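Local coordinates for putative periplasmic protein (Bacteroides vulgatus ATCC 8482, PDB 3DUE) that is of unknown function but belongs to a family of bacterial periplasmic PepSY-like proteins with a possible inhibitory role, at residues 52-57 with 63-68. Sequence-based numbering, arbitrary orientation.
Sequences DKLEFD and TEVNCK. With CAC (cacodylate ion), chain B.
E55 and T63 meet at a classic beta bulge, where the carbonyl O of E55 accepts two backbone bonds, from T63 N at 2.8 Å and from E64 N at 3.2 Å, both arriving from the same face of its plane. The side chain of E55 bonds to the bulge as well. E55 CB lies 3.6 Å from T63 OG1 and also touches E64 CB, on the face shared with K53 and N66. E55 CG, anti to the backbone N (chi1 -175°), and E55 CD both come within 3.3 Å of T63 OG1. At the tip, E55 OE1 accepts a hydrogen bond of 2.6 Å from T63 OG1, which stands above the carboxylate plane. OG1 of T63 sits between its backbone N and carbonyl carbon (chi1 56°), turned to the E55 carboxylate, while T63 CG2 packs against CB of D57.

From the bulge onward strands 53-56 and 64-66 run as a regular antiparallel hairpin, in which K53 and N66 form a hydrogen-bonded pair with reciprocal N-H to O bonds. The K53 chain bends at its last torsion; NZ has its ordinary salt bridge with D45 of strand 41-48 and makes a long one, 3.6 Å, with E64 OE1. E64 OE2 receives ND2 of N66 at 3.0 Å, nearly in the amide plane. K68 NZ donates to O1 of a cacodylate, probably from the crystallisation liquor and also bonded by Y69 OH. On the opposite face L54 CD2 lies beside V65 CG1, and both residues pack against helix 15-24 and F25.

One face of this hairpin of a PepSY-like protein is thus apolar and helix-covered, the other charged. The OE1 atoms of E55 and E64 approach to 4.5 Å, a proximity that the T63 hydroxyl and K53 ammonium probably make tolerable.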
loop_
_atom_site.group_PDB
_atom_site.type_symbol
_atom_site.label_atom_id
_atom_site.label_comp_id
_atom_site.label_asym_id
_atom_site.label_seq_id
_atom_site.Cartn_x
_atom_site.Cartn_y
_atom_site.Cartn_z
ATOM N N ASP A 52 -0.337 -5.292 -9.682
ATOM C CA ASP A 52 -0.280 -4.873 -8.259
ATOM C C ASP A 52 0.659 -3.668 -8.118
ATOM O O ASP A 52 1.625 -3.558 -8.860
ATOM C CB ASP A 52 0.088 -6.043 -7.352
ATOM C CG ASP A 52 -1.061 -7.012 -7.182
ATOM O OD1 ASP A 52 -2.243 -6.660 -7.517
ATOM O OD2 ASP A 52 -0.779 -8.121 -6.671
ATOM N N LYS A 53 0.293 -2.730 -7.243
ATOM C CA LYS A 53 0.962 -1.432 -7.153
ATOM C C LYS A 53 1.294 -1.029 -5.742
ATOM O O LYS A 53 0.496 -1.246 -4.825
ATOM C CB LYS A 53 0.063 -0.356 -7.820
ATOM C CG LYS A 53 0.353 1.095 -7.422
ATOM C CD LYS A 53 -0.438 2.073 -8.215
ATOM C CE LYS A 53 -0.042 3.575 -7.910
ATOM N NZ LYS A 53 -0.031 3.922 -6.495
ATOM N N LEU A 54 2.474 -0.422 -5.592
ATOM C CA LEU A 54 2.983 0.095 -4.320
ATOM C C LEU A 54 3.280 1.594 -4.506
ATOM O O LEU A 54 3.737 1.997 -5.588
ATOM C CB LEU A 54 4.291 -0.586 -3.967
ATOM C CG LEU A 54 4.242 -2.106 -3.954
ATOM C CD1 LEU A 54 5.562 -2.667 -3.566
ATOM C CD2 LEU A 54 3.107 -2.550 -2.985
ATOM N N GLU A 55 3.021 2.373 -3.459
ATOM C CA GLU A 55 3.455 3.760 -3.330
ATOM C C GLU A 55 4.199 3.860 -1.984
ATOM O O GLU A 55 3.776 3.301 -0.967
ATOM C CB GLU A 55 2.296 4.735 -3.268
ATOM C CG GLU A 55 2.689 6.212 -3.255
ATOM C CD GLU A 55 1.522 7.112 -2.930
ATOM O OE1 GLU A 55 0.830 6.862 -1.882
ATOM O OE2 GLU A 55 1.317 8.086 -3.708
ATOM N N PHE A 56 5.262 4.651 -1.984
ATOM C CA PHE A 56 6.110 4.866 -0.825
ATOM C C PHE A 56 6.316 6.333 -0.629
ATOM O O PHE A 56 6.279 7.082 -1.608
ATOM C CB PHE A 56 7.491 4.272 -1.055
ATOM C CG PHE A 56 7.503 2.784 -1.355
ATOM C CD1 PHE A 56 7.521 1.878 -0.321
ATOM C CD2 PHE A 56 7.545 2.308 -2.681
ATOM C CE1 PHE A 56 7.571 0.547 -0.553
ATOM C CE2 PHE A 56 7.571 0.978 -2.935
ATOM C CZ PHE A 56 7.613 0.076 -1.862
ATOM N N ASP A 57 6.571 6.741 0.613
ATOM C CA ASP A 57 6.815 8.138 0.925
ATOM C C ASP A 57 8.264 8.453 0.610
ATOM O O ASP A 57 8.978 7.593 0.077
ATOM C CB ASP A 57 6.407 8.493 2.366
ATOM C CG ASP A 57 7.289 7.842 3.443
ATOM O OD1 ASP A 57 8.354 7.261 3.164
ATOM O OD2 ASP A 57 6.885 7.940 4.609
ATOM N N THR A 63 2.929 3.816 1.701
ATOM C CA THR A 63 1.685 4.589 1.867
ATOM C C THR A 63 0.508 3.927 1.141
ATOM O O THR A 63 -0.638 4.188 1.469
ATOM C CB THR A 63 1.873 6.045 1.417
ATOM O OG1 THR A 63 2.335 6.074 0.061
ATOM C CG2 THR A 63 2.898 6.710 2.295
ATOM N N GLU A 64 0.790 3.034 0.200
ATOM C CA GLU A 64 -0.228 2.257 -0.497
ATOM C C GLU A 64 0.296 0.881 -0.915
ATOM O O GLU A 64 1.383 0.753 -1.486
ATOM C CB GLU A 64 -0.779 3.007 -1.725
ATOM C CG GLU A 64 -1.890 2.270 -2.439
ATOM C CD GLU A 64 -2.457 3.017 -3.651
ATOM O OE1 GLU A 64 -2.353 4.241 -3.709
ATOM O OE2 GLU A 64 -3.031 2.381 -4.544
ATOM N N VAL A 65 -0.501 -0.150 -0.630
ATOM C CA VAL A 65 -0.242 -1.525 -1.062
ATOM C C VAL A 65 -1.563 -1.938 -1.718
ATOM O O VAL A 65 -2.518 -2.286 -1.056
ATOM C CB VAL A 65 0.173 -2.455 0.080
ATOM C CG1 VAL A 65 0.408 -3.885 -0.426
ATOM C CG2 VAL A 65 1.406 -1.907 0.742
ATOM N N ASN A 66 -1.608 -1.816 -3.037
ATOM C CA ASN A 66 -2.817 -2.063 -3.815
ATOM C C ASN A 66 -2.671 -3.364 -4.586
ATOM O O ASN A 66 -2.120 -3.403 -5.731
ATOM C CB ASN A 66 -3.036 -0.853 -4.716
ATOM C CG ASN A 66 -4.282 -0.891 -5.484
ATOM O OD1 ASN A 66 -4.870 -1.970 -5.759
ATOM N ND2 ASN A 66 -4.719 0.295 -5.893
ATOM N N CYS A 67 -3.140 -4.441 -3.940
ATOM C CA CYS A 67 -3.071 -5.791 -4.494
ATOM C C CYS A 67 -4.422 -6.268 -5.022
ATOM O O CYS A 67 -4.867 -7.358 -4.724
ATOM C CB CYS A 67 -2.464 -6.752 -3.444
ATOM S SG CYS A 67 -0.767 -6.353 -3.125
ATOM N N LYS A 68 -5.087 -5.413 -5.806
ATOM C CA LYS A 68 -6.431 -5.735 -6.316
ATOM C C LYS A 68 -6.452 -6.948 -7.256
ATOM O O LYS A 68 -7.510 -7.484 -7.530
ATOM C CB LYS A 68 -7.063 -4.502 -7.001
ATOM C CG LYS A 68 -6.480 -4.198 -8.377
ATOM C CD LYS A 68 -7.243 -3.066 -9.120
ATOM C CE LYS A 68 -6.870 -1.688 -8.679
ATOM N NZ LYS A 68 -5.488 -1.378 -9.059
HETATM AS AS CAC B . -3.436 -0.656 -12.321
HETATM O O1 CAC B . -4.852 -1.471 -11.680
HETATM O O2 CAC B . -2.357 -0.265 -10.992
HETATM C C1 CAC B . -2.404 -1.777 -13.577
HETATM C C2 CAC B . -4.039 1.012 -13.133
#